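Local coordinates for extracellular matrix-binding protein ebh (Staphylococcus aureus subsp. aureus, PDB 4KJM) that probably serves as a bacterial surface adhesin that binds host extracellular matrix, seen here as one FIVAR-GA pair of helical modules, at residues G5-A10 / T56-A61; N79-A84 / Q111-A116; G16-Q21 / N32-A37; A84-I89 / A105-A110. All blocks are in the same frame, centred on the assembly; numbering follows the deposited sequence.

Overall arrangement
Contacts 1 and 3 tie together the helices of the FIVAR module, contacts 2 and 4 those of the GA module, and helices 55-71 and 74-90 follow each other from one module to the next. The centres of contacts 1 and 3 lie about 16 Å apart. Contacts 2 and 4 are much closer, their centres about 7 Å apart; they touch and share Ala84 of helix 74-90. Gln21 of contact 3 packs on Gln111 and Arg112 of contact 2, joining the modules, whereas contacts 1 and 4 have centres about 41 Å apart. The side chain of Thr17 is about 5 Å from a bound zinc ion and about 9 Å from the sodium ion held by His70 and Leu72.

Contact 1. Residues G5-A10 / T56-A61; sequences GNLQTA and TAVEQA
Leu7 of helix 2-11 spreads its two methyl branches over Val58 and Ala61, one helical turn apart on helix 55-71. The contact across the segments is wholly apolar. Leu7 CD2 rests on Val58 CG1 at 3.9 Å, where the two branched side chains slant past each other. The other branch, Leu7 CD1, lies 4.1 Å from Ala61 CB and 4.0 Å from Ala61 C, and so touches backbone as well as side chain. With CG anti to the Leu7 backbone N (chi1 -173°), the fork is carried outward from helix 2-11 to straddle this patch.

The packing continues onto helix 28-44, whose Ile44 touches Leu7, Val58 and Ala61, while Ala41 also lies against Leu7. The three helices thus share one hydrophobic seam of the FIVAR helical bundle.

Polar contacts belong to a different side of helix 2-11: Thr9 OG1 is hydrogen-bonded to Asn79 of the second subunit. Across the two segments, by contrast, no hydrogen bond forms. The three touching residues are buried, and cohesion here rests on dispersion and the exclusion of water, with shape setting the fit rather than directed bonds.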
loop_
_atom_site.group_PDB
_atom_site.type_symbol
_atom_site.label_atom_id
_atom_site.label_comp_id
_atom_site.label_asym_id
_atom_site.label_seq_id
_atom_site.Cartn_x
_atom_site.Cartn_y
_atom_site.Cartn_z
ATOM N N GLY A 5 -2.221 -13.899 -14.089
ATOM C CA GLY A 5 -2.862 -12.626 -13.873
ATOM C C GLY A 5 -2.698 -12.047 -12.466
ATOM O O GLY A 5 -2.429 -10.871 -12.293
ATOM N N ASN A 6 -2.911 -12.878 -11.467
ATOM C CA ASN A 6 -2.705 -12.476 -10.085
ATOM C C ASN A 6 -1.254 -12.101 -9.825
ATOM O O ASN A 6 -0.997 -11.178 -9.089
ATOM C CB ASN A 6 -3.152 -13.557 -9.123
ATOM C CG ASN A 6 -4.637 -13.526 -8.869
ATOM O OD1 ASN A 6 -5.424 -13.428 -9.785
ATOM N ND2 ASN A 6 -5.025 -13.582 -7.604
ATOM N N LEU A 7 -0.314 -12.860 -10.377
ATOM C CA LEU A 7 1.093 -12.580 -10.172
ATOM C C LEU A 7 1.445 -11.223 -10.758
ATOM O O LEU A 7 2.116 -10.416 -10.156
ATOM C CB LEU A 7 1.947 -13.690 -10.827
ATOM C CG LEU A 7 3.470 -13.626 -10.566
ATOM C CD1 LEU A 7 3.774 -13.596 -9.089
ATOM C CD2 LEU A 7 4.179 -14.764 -11.238
ATOM N N GLN A 8 0.938 -10.970 -11.958
ATOM C CA GLN A 8 1.121 -9.689 -12.643
ATOM C C GLN A 8 0.597 -8.548 -11.826
ATOM O O GLN A 8 1.227 -7.511 -11.759
ATOM C CB GLN A 8 0.419 -9.775 -14.011
ATOM C CG GLN A 8 1.182 -10.667 -14.944
ATOM C CD GLN A 8 1.808 -9.842 -16.012
ATOM O OE1 GLN A 8 1.497 -10.027 -17.231
ATOM N NE2 GLN A 8 2.575 -8.834 -15.581
ATOM N N THR A 9 -0.591 -8.736 -11.228
ATOM C CA THR A 9 -1.178 -7.726 -10.349
ATOM C C THR A 9 -0.130 -7.329 -9.206
ATOM O O THR A 9 0.231 -6.137 -9.003
ATOM C CB THR A 9 -2.576 -8.205 -9.863
ATOM O OG1 THR A 9 -3.480 -8.342 -10.983
ATOM C CG2 THR A 9 -3.176 -7.245 -8.897
ATOM N N ALA A 10 0.500 -8.337 -8.593
ATOM C CA ALA A 10 1.639 -8.038 -7.684
ATOM C C ALA A 10 2.918 -7.407 -8.327
ATOM O O ALA A 10 3.491 -6.459 -7.769
ATOM C CB ALA A 10 1.925 -9.309 -6.898
ATOM N N THR A 56 2.405 -24.511 -9.509
ATOM C CA THR A 56 3.069 -24.481 -8.210
ATOM C C THR A 56 4.154 -23.395 -8.125
ATOM O O THR A 56 4.307 -22.757 -7.110
ATOM C CB THR A 56 3.746 -25.838 -7.951
ATOM O OG1 THR A 56 4.474 -26.230 -9.125
ATOM C CG2 THR A 56 2.694 -26.968 -7.633
ATOM N N ALA A 57 4.926 -23.240 -9.190
ATOM C CA ALA A 57 5.992 -22.198 -9.253
ATOM C C ALA A 57 5.463 -20.796 -9.308
ATOM O O ALA A 57 6.009 -19.890 -8.676
ATOM C CB ALA A 57 6.891 -22.436 -10.450
ATOM N N VAL A 58 4.393 -20.620 -10.073
ATOM C CA VAL A 58 3.704 -19.331 -10.131
ATOM C C VAL A 58 3.044 -19.031 -8.782
ATOM O O VAL A 58 3.130 -17.937 -8.265
ATOM C CB VAL A 58 2.637 -19.290 -11.262
ATOM C CG1 VAL A 58 1.980 -17.924 -11.327
ATOM C CG2 VAL A 58 3.255 -19.631 -12.617
ATOM N N GLU A 59 2.420 -20.036 -8.187
ATOM C CA GLU A 59 1.763 -19.840 -6.936
ATOM C C GLU A 59 2.757 -19.526 -5.826
ATOM O O GLU A 59 2.471 -18.711 -4.982
ATOM C CB GLU A 59 0.912 -21.048 -6.592
ATOM C CG GLU A 59 0.449 -21.069 -5.154
ATOM C CD GLU A 59 -0.513 -22.234 -4.879
ATOM O OE1 GLU A 59 -0.227 -23.140 -4.030
ATOM O OE2 GLU A 59 -1.551 -22.259 -5.564
ATOM N N GLN A 60 3.881 -20.233 -5.782
ATOM C CA GLN A 60 4.926 -19.969 -4.769
ATOM C C GLN A 60 5.498 -18.538 -4.997
ATOM O O GLN A 60 5.703 -17.778 -4.050
ATOM C CB GLN A 60 6.022 -21.045 -4.790
ATOM C CG GLN A 60 5.711 -22.246 -3.797
ATOM C CD GLN A 60 6.268 -23.610 -4.215
ATOM O OE1 GLN A 60 5.819 -24.703 -3.742
ATOM N NE2 GLN A 60 7.265 -23.580 -5.099
ATOM N N ALA A 61 5.699 -18.148 -6.250
ATOM C CA ALA A 61 6.192 -16.774 -6.527
ATOM C C ALA A 61 5.223 -15.717 -6.004
ATOM O O ALA A 61 5.637 -14.684 -5.467
ATOM C CB ALA A 61 6.395 -16.605 -7.996
#

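Contact 2. Residues N79-A84 / Q111-A116; sequences NNAKQA and QRVSNA
The first and last helices of the GA module meet where Ala81 of helix 74-90 faces Ala116 of helix 113-127. Their methyl groups abut, CB to CB at 3.8 Å, and Ala116 CB also approaches the Ala81 carbonyl carbon at 3.7 Å, so that it sits against the backbone as much as against a side chain. Such small residues let the chains come very near: Lys82 CA and Ala116 CA are 5.4 Å apart. Val113, one turn before Ala116, extends the apolar strip by placing CG1 at 4.1 Å from Ala81 CB.

In this three-helix bundle the two segments run in broadly the same direction, with helix 97-108 between them in the chain. Lys82 links all three helices. Its CG passes 4.3 Å from Ala116 CB, and the rest of the chain is fully extended (chi3 180°), carrying NZ to a hydrogen bond with the carbonyl O of Asn108 of helix 97-108. The same ammonium group is hydrogen-bonded to Gly5 O and Thr9 OG1 of the second subunit, a set of acceptors that probably favours its charged form.

At the start of helix 113-127, Arg112 occupies the N-cap position. Its N-H makes a weak bond to Asn115 OD1, 3.0 Å from N but bent to 128° at the hydrogen. Asp25 of the FIVAR module accepts the N-H of Val113 with one carboxylate oxygen and forms a salt bridge to Arg112 NH2 with the other.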
loop_
_atom_site.group_PDB
_atom_site.type_symbol
_atom_site.label_atom_id
_atom_site.label_comp_id
_atom_site.label_asym_id
_atom_site.label_seq_id
_atom_site.Cartn_x
_atom_site.Cartn_y
_atom_site.Cartn_z
ATOM N N ASN A 79 6.190 4.807 13.684
ATOM C CA ASN A 79 5.492 5.011 14.970
ATOM C C ASN A 79 6.383 4.741 16.180
ATOM O O ASN A 79 6.280 5.451 17.200
ATOM C CB ASN A 79 4.167 4.245 15.019
ATOM C CG ASN A 79 3.101 4.833 14.076
ATOM O OD1 ASN A 79 3.033 6.038 13.881
ATOM N ND2 ASN A 79 2.257 3.986 13.536
ATOM N N ASN A 80 7.236 3.718 16.088
ATOM C CA ASN A 80 8.174 3.415 17.159
ATOM C C ASN A 80 9.192 4.525 17.375
ATOM O O ASN A 80 9.528 4.882 18.501
ATOM C CB ASN A 80 8.912 2.108 16.881
ATOM C CG ASN A 80 8.032 0.884 17.052
ATOM O OD1 ASN A 80 6.938 0.969 17.576
ATOM N ND2 ASN A 80 8.503 -0.262 16.558
ATOM N N ALA A 81 9.708 5.055 16.278
ATOM C CA ALA A 81 10.609 6.213 16.322
ATOM C C ALA A 81 10.027 7.483 16.900
ATOM O O ALA A 81 10.696 8.157 17.690
ATOM C CB ALA A 81 11.175 6.491 14.937
ATOM N N LYS A 82 8.775 7.771 16.568
ATOM C CA LYS A 82 8.041 8.856 17.179
ATOM C C LYS A 82 7.921 8.676 18.734
ATOM O O LYS A 82 8.190 9.613 19.467
ATOM C CB LYS A 82 6.658 8.953 16.555
ATOM C CG LYS A 82 6.647 9.453 15.106
ATOM C CD LYS A 82 5.223 9.619 14.615
ATOM C CE LYS A 82 5.124 10.120 13.171
ATOM N NZ LYS A 82 3.720 10.536 12.799
ATOM N N GLN A 83 7.515 7.486 19.196
ATOM C CA GLN A 83 7.319 7.224 20.614
ATOM C C GLN A 83 8.642 7.299 21.357
ATOM O O GLN A 83 8.711 7.848 22.443
ATOM C CB GLN A 83 6.677 5.867 20.865
ATOM C CG GLN A 83 6.477 5.580 22.365
ATOM C CD GLN A 83 5.633 6.644 23.098
ATOM O OE1 GLN A 83 4.398 6.646 22.995
ATOM N NE2 GLN A 83 6.300 7.562 23.824
ATOM N N ALA A 84 9.703 6.788 20.753
ATOM C CA ALA A 84 11.028 6.933 21.353
ATOM C C ALA A 84 11.430 8.401 21.519
ATOM O O ALA A 84 12.060 8.782 22.539
ATOM C CB ALA A 84 12.076 6.148 20.578
ATOM N N GLN A 111 7.594 12.565 9.102
ATOM C CA GLN A 111 7.094 11.767 7.987
ATOM C C GLN A 111 7.958 10.535 7.667
ATOM O O GLN A 111 7.572 9.663 6.835
ATOM C CB GLN A 111 6.980 12.687 6.732
ATOM C CG GLN A 111 6.259 13.991 6.983
ATOM C CD GLN A 111 7.167 15.174 7.394
ATOM O OE1 GLN A 111 8.264 14.997 7.971
ATOM N NE2 GLN A 111 6.680 16.423 7.113
ATOM N N ARG A 112 9.188 10.563 8.175
ATOM C CA ARG A 112 10.181 9.498 7.977
ATOM C C ARG A 112 10.819 9.165 9.278
ATOM O O ARG A 112 10.912 10.021 10.180
ATOM C CB ARG A 112 11.282 9.867 6.960
ATOM C CG ARG A 112 10.878 10.054 5.494
ATOM C CD ARG A 112 10.237 8.842 4.834
ATOM N NE ARG A 112 11.232 7.775 4.782
ATOM C CZ ARG A 112 12.170 7.631 3.877
ATOM N NH1 ARG A 112 12.270 8.493 2.864
ATOM N NH2 ARG A 112 13.075 6.653 4.033
ATOM N N VAL A 113 11.280 7.920 9.420
ATOM C CA VAL A 113 11.967 7.485 10.641
ATOM C C VAL A 113 13.167 8.445 11.004
ATOM O O VAL A 113 13.328 8.852 12.170
ATOM C CB VAL A 113 12.447 6.038 10.560
ATOM C CG1 VAL A 113 13.494 5.704 11.640
ATOM C CG2 VAL A 113 11.303 5.064 10.606
ATOM N N SER A 114 13.927 8.856 10.014
ATOM C CA SER A 114 15.089 9.744 10.242
ATOM C C SER A 114 14.700 11.073 10.856
ATOM O O SER A 114 15.434 11.591 11.683
ATOM C CB SER A 114 15.862 10.007 8.950
ATOM O OG SER A 114 15.049 10.709 8.045
ATOM N N ASN A 115 13.540 11.608 10.480
ATOM C CA ASN A 115 13.069 12.858 11.055
ATOM C C ASN A 115 12.779 12.689 12.551
ATOM O O ASN A 115 13.150 13.560 13.377
ATOM C CB ASN A 115 11.790 13.395 10.404
ATOM C CG ASN A 115 11.871 13.455 8.900
ATOM O OD1 ASN A 115 10.970 12.973 8.216
ATOM N ND2 ASN A 115 12.941 14.081 8.364
ATOM N N ALA A 116 12.105 11.619 12.933
ATOM C CA ALA A 116 11.856 11.398 14.349
ATOM C C ALA A 116 13.132 11.174 15.168
ATOM O O ALA A 116 13.254 11.598 16.332
ATOM C CB ALA A 116 10.881 10.215 14.512
#

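Contact 3. Residues G16-Q21 / N32-A37; sequences GTLASQ and NAYNQA
Tyr34 of helix 28-44 directs its phenol end at Thr17, while Leu18 comes in beside the ring. Most of the contact is van der Waals packing. Thr17 CB lies 3.4 Å from Tyr34 OH, and its methyl CG2 is 3.6 Å from Tyr34 CZ, approaching the ring obliquely. Leu18 CD2 meets the ring differently: it lies at the edge, close to the ring plane, 3.8 Å from Tyr34 CE2. The ring reaches this position because its CG is anti to the Tyr34 backbone N (chi1 175°), throwing the aromatic group out from the helix.

Leu18 CD2 has a polar neighbour too, Asn35 OD1 at 3.6 Å, so one methyl bridges two consecutive residues of helix 28-44. Ala68 and Lys69 of helix 55-71 also touch Tyr34, and the tyrosine is buried where the short helix 14-18 and two long helices of the FIVAR bundle converge. Phe23, on the short helix that follows, packs on both Leu18 and Asn35.

No hydrogen bond crosses between the two segments; those near Thr17 stay on its own side. Thr17 OG1 donates to the carbonyl O of Asp13, one turn earlier. Thr17 O accepts two donors, both from Ser20: the backbone N at 3.0 Å and OG at 2.7 Å. The hydroxyl lies in the carbonyl plane on a lone pair, with a C=O...OG angle of 136°. Ser20 is itself an N-cap, and its OG also takes the N-H of Phe23, linking Thr17 to the first turn of helix 21-24.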
loop_
_atom_site.group_PDB
_atom_site.type_symbol
_atom_site.label_atom_id
_atom_site.label_comp_id
_atom_site.label_asym_id
_atom_site.label_seq_id
_atom_site.Cartn_x
_atom_site.Cartn_y
_atom_site.Cartn_z
ATOM N N GLY A 16 5.110 1.677 -7.038
ATOM C CA GLY A 16 4.417 2.441 -6.039
ATOM C C GLY A 16 4.795 1.933 -4.611
ATOM O O GLY A 16 4.947 2.714 -3.648
ATOM N N THR A 17 5.021 0.638 -4.501
ATOM C CA THR A 17 5.469 0.085 -3.241
ATOM C C THR A 17 6.842 0.617 -2.880
ATOM O O THR A 17 7.074 1.049 -1.729
ATOM C CB THR A 17 5.438 -1.467 -3.243
ATOM O OG1 THR A 17 4.110 -1.923 -3.506
ATOM C CG2 THR A 17 5.907 -1.988 -1.909
ATOM N N LEU A 18 7.741 0.632 -3.852
ATOM C CA LEU A 18 9.099 0.972 -3.587
ATOM C C LEU A 18 9.197 2.465 -3.230
ATOM O O LEU A 18 10.192 2.895 -2.683
ATOM C CB LEU A 18 9.972 0.687 -4.791
ATOM C CG LEU A 18 10.243 -0.775 -5.147
ATOM C CD1 LEU A 18 11.204 -0.987 -6.354
ATOM C CD2 LEU A 18 10.687 -1.523 -3.937
ATOM N N ALA A 19 8.226 3.264 -3.651
ATOM C CA ALA A 19 8.224 4.680 -3.321
ATOM C C ALA A 19 7.465 4.985 -1.995
ATOM O O ALA A 19 7.399 6.130 -1.575
ATOM C CB ALA A 19 7.561 5.418 -4.436
ATOM N N SER A 20 6.863 3.994 -1.374
ATOM C CA SER A 20 6.056 4.183 -0.191
ATOM C C SER A 20 6.981 4.230 1.073
ATOM O O SER A 20 8.030 3.588 1.170
ATOM C CB SER A 20 5.002 3.057 -0.054
ATOM O OG SER A 20 5.606 1.806 0.381
ATOM N N GLN A 21 6.550 5.007 2.074
ATOM C CA GLN A 21 7.289 5.120 3.330
ATOM C C GLN A 21 7.350 3.753 4.000
ATOM O O GLN A 21 8.332 3.387 4.666
ATOM C CB GLN A 21 6.574 6.155 4.227
ATOM C CG GLN A 21 7.197 6.431 5.597
ATOM C CD GLN A 21 6.905 5.341 6.600
ATOM O OE1 GLN A 21 5.803 4.789 6.645
ATOM N NE2 GLN A 21 7.846 5.108 7.487
ATOM N N ASN A 32 14.983 -6.088 1.295
ATOM C CA ASN A 32 15.647 -7.037 0.415
ATOM C C ASN A 32 14.757 -8.212 0.035
ATOM O O ASN A 32 14.703 -8.622 -1.123
ATOM C CB ASN A 32 16.958 -7.574 1.035
ATOM C CG ASN A 32 17.995 -6.509 1.192
ATOM O OD1 ASN A 32 17.896 -5.428 0.629
ATOM N ND2 ASN A 32 18.983 -6.793 2.009
ATOM N N ALA A 33 14.039 -8.734 1.005
ATOM C CA ALA A 33 13.101 -9.863 0.758
ATOM C C ALA A 33 11.997 -9.474 -0.273
ATOM O O ALA A 33 11.642 -10.271 -1.130
ATOM C CB ALA A 33 12.478 -10.320 2.077
ATOM N N TYR A 34 11.484 -8.251 -0.197
ATOM C CA TYR A 34 10.466 -7.795 -1.165
ATOM C C TYR A 34 11.114 -7.667 -2.552
ATOM O O TYR A 34 10.566 -8.183 -3.561
ATOM C CB TYR A 34 9.813 -6.486 -0.720
ATOM C CG TYR A 34 8.860 -5.950 -1.744
ATOM C CD1 TYR A 34 7.608 -6.566 -1.935
ATOM C CD2 TYR A 34 9.166 -4.846 -2.513
ATOM C CE1 TYR A 34 6.702 -6.070 -2.875
ATOM C CE2 TYR A 34 8.300 -4.397 -3.515
ATOM C CZ TYR A 34 7.044 -4.950 -3.628
ATOM O OH TYR A 34 6.186 -4.522 -4.645
ATOM N N ASN A 35 12.260 -7.008 -2.626
ATOM C CA ASN A 35 12.947 -6.899 -3.912
ATOM C C ASN A 35 13.259 -8.240 -4.535
ATOM O O ASN A 35 13.048 -8.439 -5.713
ATOM C CB ASN A 35 14.286 -6.153 -3.766
ATOM C CG ASN A 35 14.101 -4.664 -3.506
ATOM O OD1 ASN A 35 13.269 -4.049 -4.117
ATOM N ND2 ASN A 35 14.927 -4.098 -2.644
ATOM N N GLN A 36 13.763 -9.163 -3.751
ATOM C CA GLN A 36 14.112 -10.495 -4.281
ATOM C C GLN A 36 12.875 -11.261 -4.781
ATOM O O GLN A 36 12.901 -11.873 -5.846
ATOM C CB GLN A 36 14.851 -11.250 -3.175
ATOM C CG GLN A 36 16.204 -10.601 -2.946
ATOM C CD GLN A 36 16.933 -11.066 -1.686
ATOM O OE1 GLN A 36 17.800 -10.359 -1.135
ATOM N NE2 GLN A 36 16.615 -12.267 -1.245
ATOM N N ALA A 37 11.750 -11.147 -4.046
ATOM C CA ALA A 37 10.474 -11.808 -4.447
ATOM C C ALA A 37 9.946 -11.222 -5.764
ATOM O O ALA A 37 9.461 -11.968 -6.642
ATOM C CB ALA A 37 9.393 -11.645 -3.354
#

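Contact 4. Residues A84-I89 / A105-A110; sequences AAITAI and AQANGA
Ile86 of helix 74-90 reaches Ala107 and Asn108 of helix 97-108 along its longer branch. From CB, the branch methyl CG2 stands anti to the backbone N, and CG1 lies beside that N (chi1 -66°). CG1 already nears the amide oxygen Asn108 OD1, at 4.2 Å. The second torsion (chi2 -63°) then bends the chain, and CD1 arrives 3.9 Å from Ala107 CB and 4.0 Å from Asn108 OD1. The tip thereby rests on a methyl and an amide oxygen that lie side by side on helix 97-108, and the side chains of Ile86 and Asn108 cross at about a right angle.

These helices are antiparallel neighbours in the three-helix bundle of the GA module. Ala85 packs its CB on Ala107 CB at 3.8 Å, so Ala107 receives two apolar partners from consecutive residues; Ala85 CA and Ala107 CA are 6.3 Å apart. A turn further on, buried Ile89 touches Leu103 and also Ala123 of helix 113-127, reaching the third helix of the bundle.

Beyond the touching residues, Gly109 N bonds to Ala105 O and Ala110 N to Ala107 O. The side chain of Asn108 packs on Gly5 of the second subunit.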
loop_
_atom_site.group_PDB
_atom_site.type_symbol
_atom_site.label_atom_id
_atom_site.label_comp_id
_atom_site.label_asym_id
_atom_site.label_seq_id
_atom_site.Cartn_x
_atom_site.Cartn_y
_atom_site.Cartn_z
ATOM N N ALA A 84 9.703 6.788 20.753
ATOM C CA ALA A 84 11.028 6.933 21.353
ATOM C C ALA A 84 11.430 8.401 21.519
ATOM O O ALA A 84 12.060 8.782 22.539
ATOM C CB ALA A 84 12.076 6.148 20.578
ATOM N N ALA A 85 11.171 9.239 20.514
ATOM C CA ALA A 85 11.497 10.659 20.594
ATOM C C ALA A 85 10.692 11.318 21.706
ATOM O O ALA A 85 11.221 12.106 22.501
ATOM C CB ALA A 85 11.235 11.358 19.243
ATOM N N ILE A 86 9.417 10.979 21.765
ATOM C CA ILE A 86 8.489 11.566 22.779
ATOM C C ILE A 86 8.939 11.228 24.196
ATOM O O ILE A 86 8.986 12.074 25.103
ATOM C CB ILE A 86 7.062 11.038 22.563
ATOM C CG1 ILE A 86 6.517 11.563 21.218
ATOM C CG2 ILE A 86 6.150 11.412 23.732
ATOM C CD1 ILE A 86 6.372 13.051 21.113
ATOM N N THR A 87 9.255 9.959 24.378
ATOM C CA THR A 87 9.738 9.478 25.649
ATOM C C THR A 87 10.984 10.242 26.041
ATOM O O THR A 87 11.101 10.707 27.179
ATOM C CB THR A 87 10.024 7.974 25.595
ATOM O OG1 THR A 87 8.792 7.305 25.369
ATOM C CG2 THR A 87 10.606 7.475 26.886
ATOM N N ALA A 88 11.935 10.376 25.118
ATOM C CA ALA A 88 13.141 11.179 25.424
ATOM C C ALA A 88 12.815 12.637 25.806
ATOM O O ALA A 88 13.421 13.254 26.736
ATOM C CB ALA A 88 14.109 11.138 24.259
ATOM N N ILE A 89 11.895 13.226 25.059
ATOM C CA ILE A 89 11.543 14.602 25.291
ATOM C C ILE A 89 10.923 14.684 26.690
ATOM O O ILE A 89 11.255 15.561 27.487
ATOM C CB ILE A 89 10.576 15.100 24.231
ATOM C CG1 ILE A 89 11.315 15.251 22.871
ATOM C CG2 ILE A 89 9.942 16.420 24.636
ATOM C CD1 ILE A 89 10.361 15.151 21.697
ATOM N N ALA A 105 5.742 18.298 18.820
ATOM C CA ALA A 105 5.134 18.594 17.565
ATOM C C ALA A 105 5.994 18.110 16.363
ATOM O O ALA A 105 5.484 17.520 15.427
ATOM C CB ALA A 105 4.867 20.078 17.466
ATOM N N GLN A 106 7.301 18.325 16.427
ATOM C CA GLN A 106 8.221 17.803 15.405
ATOM C C GLN A 106 8.215 16.286 15.329
ATOM O O GLN A 106 8.117 15.754 14.242
ATOM C CB GLN A 106 9.644 18.273 15.663
ATOM C CG GLN A 106 9.782 19.775 15.520
ATOM C CD GLN A 106 11.197 20.222 15.913
ATOM O OE1 GLN A 106 12.133 19.507 15.658
ATOM N NE2 GLN A 106 11.333 21.382 16.474
ATOM N N ALA A 107 8.245 15.592 16.484
ATOM C CA ALA A 107 8.256 14.139 16.488
ATOM C C ALA A 107 6.939 13.620 15.926
ATOM O O ALA A 107 6.921 12.757 15.091
ATOM C CB ALA A 107 8.479 13.630 17.893
ATOM N N ASN A 108 5.820 14.152 16.381
ATOM C CA ASN A 108 4.537 13.636 15.932
ATOM C C ASN A 108 4.239 13.836 14.458
ATOM O O ASN A 108 3.430 13.089 13.867
ATOM C CB ASN A 108 3.449 14.238 16.780
ATOM C CG ASN A 108 3.345 13.541 18.117
ATOM O OD1 ASN A 108 3.688 12.383 18.254
ATOM N ND2 ASN A 108 2.821 14.236 19.073
ATOM N N GLY A 109 4.841 14.894 13.925
ATOM C CA GLY A 109 4.739 15.265 12.525
ATOM C C GLY A 109 5.759 14.618 11.634
ATOM O O GLY A 109 5.678 14.807 10.423
ATOM N N ALA A 110 6.676 13.807 12.199
ATOM C CA ALA A 110 7.791 13.227 11.412
ATOM C C ALA A 110 7.181 12.341 10.335
ATOM O O ALA A 110 6.289 11.504 10.610
ATOM C CB ALA A 110 8.706 12.397 12.283
#